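Local coordinates for MAR1 Ribonuclease (Caenorhabditis elegans, PDB 2B34), which probably acts as a hydrolase of the isochorismatase family and carries the name of a ribonuclease, though its exact reaction is only inferred, at residues A[96-101]-A[123-128]; A[113-118]-A[149-154]. One frame throughout, in Å; residues are numbered along the deposited sequence.

Overall arrangement
Contacts 1 and 2 share helix 114-124 and lie within the parallel-sheet isochorismatase domain. Their centres are 16 Å apart. Contact 2 uses the first turn of that helix, and its four touching residues are all buried. There it runs beside helix 141-154, with leucine, valine and methionine carbons and the amide of Gln150 inside, and further polar side chains bonded to another subunit. Contact 1 uses the last turn and the loop after it, nearer the surface. It is smaller and mostly leucine and valine, with one arginine at the exposed border. Neither has a hydrogen bond between its segments. The two meet where Leu123 CD1 packs against Ala154 O, 3.5 Å away.

Contact 1: residues A[96-101]-A[123-128]; sequences DTLKKV and LERGLN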
loop_
_atom_site.group_PDB
_atom_site.type_symbol
_atom_site.label_atom_id
_atom_site.label_comp_id
_atom_site.label_asym_id
_atom_site.label_seq_id
_atom_site.Cartn_x
_atom_site.Cartn_y
_atom_site.Cartn_z
ATOM N N ASP A 96 -23.276 -17.065 18.185
ATOM C CA ASP A 96 -24.563 -16.372 18.335
ATOM C C ASP A 96 -24.445 -14.845 18.256
ATOM O O ASP A 96 -25.319 -14.182 17.693
ATOM C CB ASP A 96 -25.261 -16.784 19.637
ATOM C CG ASP A 96 -25.986 -18.120 19.525
ATOM O OD1 ASP A 96 -26.100 -18.668 18.406
ATOM O OD2 ASP A 96 -26.452 -18.623 20.568
ATOM N N THR A 97 -23.369 -14.299 18.824
ATOM C CA THR A 97 -23.058 -12.869 18.713
ATOM C C THR A 97 -22.836 -12.476 17.251
ATOM O O THR A 97 -23.368 -11.465 16.785
ATOM C CB THR A 97 -21.799 -12.494 19.547
ATOM O OG1 THR A 97 -22.014 -12.831 20.921
ATOM C CG2 THR A 97 -21.485 -10.998 19.446
ATOM N N LEU A 98 -22.059 -13.293 16.539
ATOM C CA LEU A 98 -21.678 -13.019 15.153
ATOM C C LEU A 98 -22.835 -13.119 14.156
ATOM O O LEU A 98 -22.814 -12.466 13.112
ATOM C CB LEU A 98 -20.522 -13.932 14.721
ATOM C CG LEU A 98 -19.155 -13.703 15.378
ATOM C CD1 LEU A 98 -18.139 -14.719 14.879
ATOM C CD2 LEU A 98 -18.658 -12.280 15.138
ATOM N N LYS A 99 -23.835 -13.937 14.480
ATOM C CA LYS A 99 -25.029 -14.059 13.645
ATOM C C LYS A 99 -25.955 -12.847 13.765
ATOM O O LYS A 99 -26.833 -12.644 12.927
ATOM C CB LYS A 99 -25.778 -15.364 13.947
ATOM C CG LYS A 99 -25.189 -16.577 13.225
ATOM C CD LYS A 99 -25.878 -17.889 13.611
ATOM C CE LYS A 99 -25.151 -18.591 14.756
ATOM N NZ LYS A 99 -25.622 -20.000 14.945
ATOM N N LYS A 100 -25.746 -12.038 14.800
ATOM C CA LYS A 100 -26.558 -10.844 15.029
ATOM C C LYS A 100 -25.946 -9.574 14.434
ATOM O O LYS A 100 -26.625 -8.546 14.336
ATOM C CB LYS A 100 -26.794 -10.641 16.524
ATOM C CG LYS A 100 -27.926 -11.464 17.115
ATOM C CD LYS A 100 -28.229 -11.033 18.552
ATOM C CE LYS A 100 -28.691 -9.568 18.620
ATOM N NZ LYS A 100 -28.860 -9.090 20.024
ATOM N N VAL A 101 -24.672 -9.637 14.046
ATOM C CA VAL A 101 -23.967 -8.453 13.534
ATOM C C VAL A 101 -23.422 -8.626 12.111
ATOM O O VAL A 101 -23.307 -9.744 11.610
ATOM C CB VAL A 101 -22.826 -7.983 14.492
ATOM C CG1 VAL A 101 -23.398 -7.535 15.828
ATOM C CG2 VAL A 101 -21.769 -9.073 14.681
ATOM N N LEU A 123 -13.831 -12.708 8.252
ATOM C CA LEU A 123 -14.043 -12.418 6.834
ATOM C C LEU A 123 -14.638 -13.611 6.081
ATOM O O LEU A 123 -15.460 -13.427 5.185
ATOM C CB LEU A 123 -12.744 -11.944 6.171
ATOM C CG LEU A 123 -12.202 -10.567 6.583
ATOM C CD1 LEU A 123 -10.797 -10.372 6.045
ATOM C CD2 LEU A 123 -13.117 -9.431 6.133
ATOM N N GLU A 124 -14.223 -14.823 6.457
ATOM C CA GLU A 124 -14.777 -16.064 5.902
ATOM C C GLU A 124 -16.276 -16.205 6.170
ATOM O O GLU A 124 -17.016 -16.736 5.336
ATOM C CB GLU A 124 -14.040 -17.282 6.460
ATOM C CG GLU A 124 -12.739 -17.598 5.745
ATOM C CD GLU A 124 -11.878 -18.614 6.479
ATOM O OE1 GLU A 124 -12.284 -19.111 7.555
ATOM O OE2 GLU A 124 -10.777 -18.913 5.971
ATOM N N ARG A 125 -16.711 -15.721 7.334
ATOM C CA ARG A 125 -18.122 -15.733 7.727
ATOM C C ARG A 125 -18.946 -14.615 7.070
ATOM O O ARG A 125 -20.149 -14.488 7.323
ATOM C CB ARG A 125 -18.242 -15.651 9.253
ATOM C CG ARG A 125 -17.977 -16.961 9.980
ATOM C CD ARG A 125 -17.659 -16.714 11.451
ATOM N NE ARG A 125 -17.635 -17.947 12.239
ATOM C CZ ARG A 125 -16.588 -18.762 12.345
ATOM N NH1 ARG A 125 -15.455 -18.501 11.706
ATOM N NH2 ARG A 125 -16.678 -19.854 13.091
ATOM N N GLY A 126 -18.301 -13.806 6.232
ATOM C CA GLY A 126 -18.977 -12.717 5.528
ATOM C C GLY A 126 -19.172 -11.453 6.351
ATOM O O GLY A 126 -19.964 -10.582 5.984
ATOM N N LEU A 127 -18.450 -11.356 7.467
ATOM C CA LEU A 127 -18.494 -10.171 8.320
ATOM C C LEU A 127 -17.485 -9.139 7.834
ATOM O O LEU A 127 -16.450 -9.495 7.272
ATOM C CB LEU A 127 -18.190 -10.553 9.773
ATOM C CG LEU A 127 -19.281 -11.296 10.548
ATOM C CD1 LEU A 127 -18.707 -12.490 11.283
ATOM C CD2 LEU A 127 -19.998 -10.357 11.510
ATOM N N ASN A 128 -17.793 -7.861 8.037
ATOM C CA ASN A 128 -16.812 -6.804 7.817
ATOM C C ASN A 128 -15.963 -6.637 9.075
ATOM O O ASN A 128 -16.491 -6.621 10.192
ATOM C CB ASN A 128 -17.489 -5.481 7.457
ATOM C CG ASN A 128 -18.474 -5.609 6.296
ATOM O OD1 ASN A 128 -19.610 -5.128 6.377
ATOM N ND2 ASN A 128 -18.044 -6.250 5.215
#
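Leu98 points at Leu127 and Arg125, and each part of its side chain beyond the backbone has a neighbour. Leu98 CB lies 4.1 Å from Leu127 CD1. Leu98 CG stays near the same methyl, at 4.3 Å from Leu127 CD1. At the fork the branches separate. Leu98 CD2 turns to Leu127 CD1 and meets it at 3.9 Å. Leu98 CD1 turns to the aliphatic part of Arg125 and sits 4.0 Å from Arg125 CD. With CG anti to the carbonyl carbon (chi1 -68°), the fork faces both partners, and the leucine crosses each at about a right angle. Residues 96-101 lead into strand 103-109, and residues 123-128 lead into the adjacent parallel strand 128-137. The contact therefore ties two connections together where they enter the sheet of this alpha/beta fold. Helix 114-124 closes in a Schellman motif, with Gly126 at positive phi, and Leu127 follows directly. The other methyl of Leu127, CD2, reaches the Val101 side. It approaches Val101 O at 3.4 Å and Val101 CG2 at 3.9 Å. Cutting Leu127 back to an alanine removes both methyls and would probably open a gap beside CB and CD2 of Leu98 and leave Val101 CG2 without this partner. Leu98 and Leu127 both also rest on Leu122 of helix 114-124. The Arg125 chain runs extended from CG to NE past Leu98 CD1, and its guanidinium lies at the exposed border, where NH1 makes a weak hydrogen bond to Asp121 O.

Contact 2: residues A[113-118]-A[149-154]; sequences VCVLQT and KQMEQA
Leu116 is wedged between Gln150 and Met151 of the facing helix, and this is the tight part of the contact. Its CD1 sits 3.8 Å from Met151 CG and 3.9 Å from Gln150 CB. Its CD2 lies against the amide group of Gln150, 3.4 Å from OE1. CG of Leu116 is anti to the backbone N (chi1 -178°), which carries the fork toward the other helix. The Met151 chain is extended and brings its CE to Val115 CG1, at 3.7 Å. The amide of Gln150 is buried, but both ends have partners: NE2 bonds to Phe146 O, and OE1 to Thr159 OG1 of the second subunit. The outer side is looser and polar. Lys149, Gln153 and Gln117 do not face the opposite segment and bind the second subunit, Lys149 through a salt bridge to Glu152 of that subunit. On the far flank of helix 114-124, Cys114 forms a disulfide with Cys20. Cys114 O accepts from Thr118 N and OG1, on opposite faces of its plane. The two helix segments run almost parallel, at 8°, with axes 10.1 Å apart. Helix 114-124, strand 128-137 and helix 141-154 follow one another in the alternating order of a parallel alpha/beta fold, as in the isochorismatase family, with Val115 on Val136 and Met151 on Val131 of the strand; Val115 also reaches Leu106 of strand 103-109.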
loop_
_atom_site.group_PDB
_atom_site.type_symbol
_atom_site.label_atom_id
_atom_site.label_comp_id
_atom_site.label_asym_id
_atom_site.label_seq_id
_atom_site.Cartn_x
_atom_site.Cartn_y
_atom_site.Cartn_z
ATOM N N VAL A 113 -1.047 -12.802 14.752
ATOM C CA VAL A 113 -1.490 -14.126 15.212
ATOM C C VAL A 113 -2.996 -14.134 15.545
ATOM O O VAL A 113 -3.791 -14.376 14.642
ATOM C CB VAL A 113 -0.594 -14.695 16.355
ATOM C CG1 VAL A 113 -0.899 -16.158 16.605
ATOM C CG2 VAL A 113 0.884 -14.528 16.023
ATOM N N CYS A 114 -3.390 -13.857 16.797
ATOM C CA CYS A 114 -4.823 -13.812 17.182
ATOM C C CYS A 114 -5.625 -12.883 16.292
ATOM O O CYS A 114 -6.663 -13.274 15.772
ATOM C CB CYS A 114 -5.052 -13.387 18.651
ATOM S SG CYS A 114 -6.839 -13.107 19.137
ATOM N N VAL A 115 -5.140 -11.653 16.137
ATOM C CA VAL A 115 -5.885 -10.610 15.436
ATOM C C VAL A 115 -6.018 -10.963 13.961
ATOM O O VAL A 115 -7.095 -10.829 13.392
ATOM C CB VAL A 115 -5.247 -9.203 15.627
ATOM C CG1 VAL A 115 -6.062 -8.134 14.914
ATOM C CG2 VAL A 115 -5.122 -8.864 17.114
ATOM N N LEU A 116 -4.921 -11.427 13.359
ATOM C CA LEU A 116 -4.921 -11.849 11.959
ATOM C C LEU A 116 -5.802 -13.080 11.731
ATOM O O LEU A 116 -6.630 -13.087 10.822
ATOM C CB LEU A 116 -3.494 -12.108 11.453
ATOM C CG LEU A 116 -3.333 -12.522 9.981
ATOM C CD1 LEU A 116 -3.944 -11.480 9.040
ATOM C CD2 LEU A 116 -1.865 -12.772 9.636
ATOM N N GLN A 117 -5.616 -14.112 12.551
ATOM C CA GLN A 117 -6.414 -15.340 12.438
ATOM C C GLN A 117 -7.897 -15.083 12.696
ATOM O O GLN A 117 -8.754 -15.626 11.995
ATOM C CB GLN A 117 -5.893 -16.444 13.368
ATOM C CG GLN A 117 -4.487 -16.970 13.041
ATOM C CD GLN A 117 -4.326 -17.431 11.599
ATOM O OE1 GLN A 117 -5.231 -18.031 11.014
ATOM N NE2 GLN A 117 -3.166 -17.152 11.022
ATOM N N THR A 118 -8.194 -14.254 13.694
ATOM C CA THR A 118 -9.576 -13.835 13.960
ATOM C C THR A 118 -10.141 -13.116 12.742
ATOM O O THR A 118 -11.236 -13.442 12.283
ATOM C CB THR A 118 -9.685 -12.938 15.221
ATOM O OG1 THR A 118 -9.219 -13.662 16.363
ATOM C CG2 THR A 118 -11.126 -12.497 15.468
ATOM N N LYS A 149 -0.929 -5.274 6.609
ATOM C CA LYS A 149 -0.881 -5.529 5.168
ATOM C C LYS A 149 -1.679 -6.775 4.777
ATOM O O LYS A 149 -2.470 -6.731 3.838
ATOM C CB LYS A 149 0.567 -5.666 4.686
ATOM C CG LYS A 149 1.434 -4.431 4.928
ATOM C CD LYS A 149 2.612 -4.367 3.955
ATOM C CE LYS A 149 2.303 -3.495 2.728
ATOM N NZ LYS A 149 1.143 -3.978 1.899
ATOM N N GLN A 150 -1.473 -7.872 5.506
ATOM C CA GLN A 150 -2.199 -9.123 5.261
ATOM C C GLN A 150 -3.689 -8.959 5.526
ATOM O O GLN A 150 -4.519 -9.502 4.795
ATOM C CB GLN A 150 -1.650 -10.258 6.127
ATOM C CG GLN A 150 -0.200 -10.604 5.855
ATOM C CD GLN A 150 0.398 -11.514 6.910
ATOM O OE1 GLN A 150 0.171 -12.721 6.899
ATOM N NE2 GLN A 150 1.184 -10.939 7.815
ATOM N N MET A 151 -4.021 -8.214 6.579
ATOM C CA MET A 151 -5.412 -7.939 6.919
ATOM C C MET A 151 -6.121 -7.194 5.792
ATOM O O MET A 151 -7.217 -7.580 5.391
ATOM C CB MET A 151 -5.512 -7.153 8.228
ATOM C CG MET A 151 -5.155 -7.951 9.467
ATOM S SD MET A 151 -4.934 -6.865 10.890
ATOM C CE MET A 151 -3.886 -7.857 11.927
ATOM N N GLU A 152 -5.490 -6.144 5.273
ATOM C CA GLU A 152 -6.102 -5.353 4.202
ATOM C C GLU A 152 -6.126 -6.081 2.854
ATOM O O GLU A 152 -7.036 -5.859 2.058
ATOM C CB GLU A 152 -5.473 -3.959 4.089
ATOM C CG GLU A 152 -4.285 -3.842 3.149
ATOM C CD GLU A 152 -3.728 -2.437 3.096
ATOM O OE1 GLU A 152 -4.527 -1.473 3.093
ATOM O OE2 GLU A 152 -2.485 -2.296 3.064
ATOM N N GLN A 153 -5.134 -6.939 2.604
ATOM C CA GLN A 153 -5.136 -7.807 1.419
ATOM C C GLN A 153 -6.379 -8.701 1.411
ATOM O O GLN A 153 -6.981 -8.932 0.361
ATOM C CB GLN A 153 -3.868 -8.675 1.353
ATOM C CG GLN A 153 -2.595 -7.950 0.897
ATOM C CD GLN A 153 -1.383 -8.881 0.801
ATOM O OE1 GLN A 153 -0.704 -9.157 1.794
ATOM N NE2 GLN A 153 -1.107 -9.359 -0.404
ATOM N N ALA A 154 -6.757 -9.190 2.593
ATOM C CA ALA A 154 -7.924 -10.062 2.750
ATOM C C ALA A 154 -9.261 -9.311 2.734
ATOM O O ALA A 154 -10.313 -9.929 2.605
ATOM C CB ALA A 154 -7.792 -10.886 4.021
#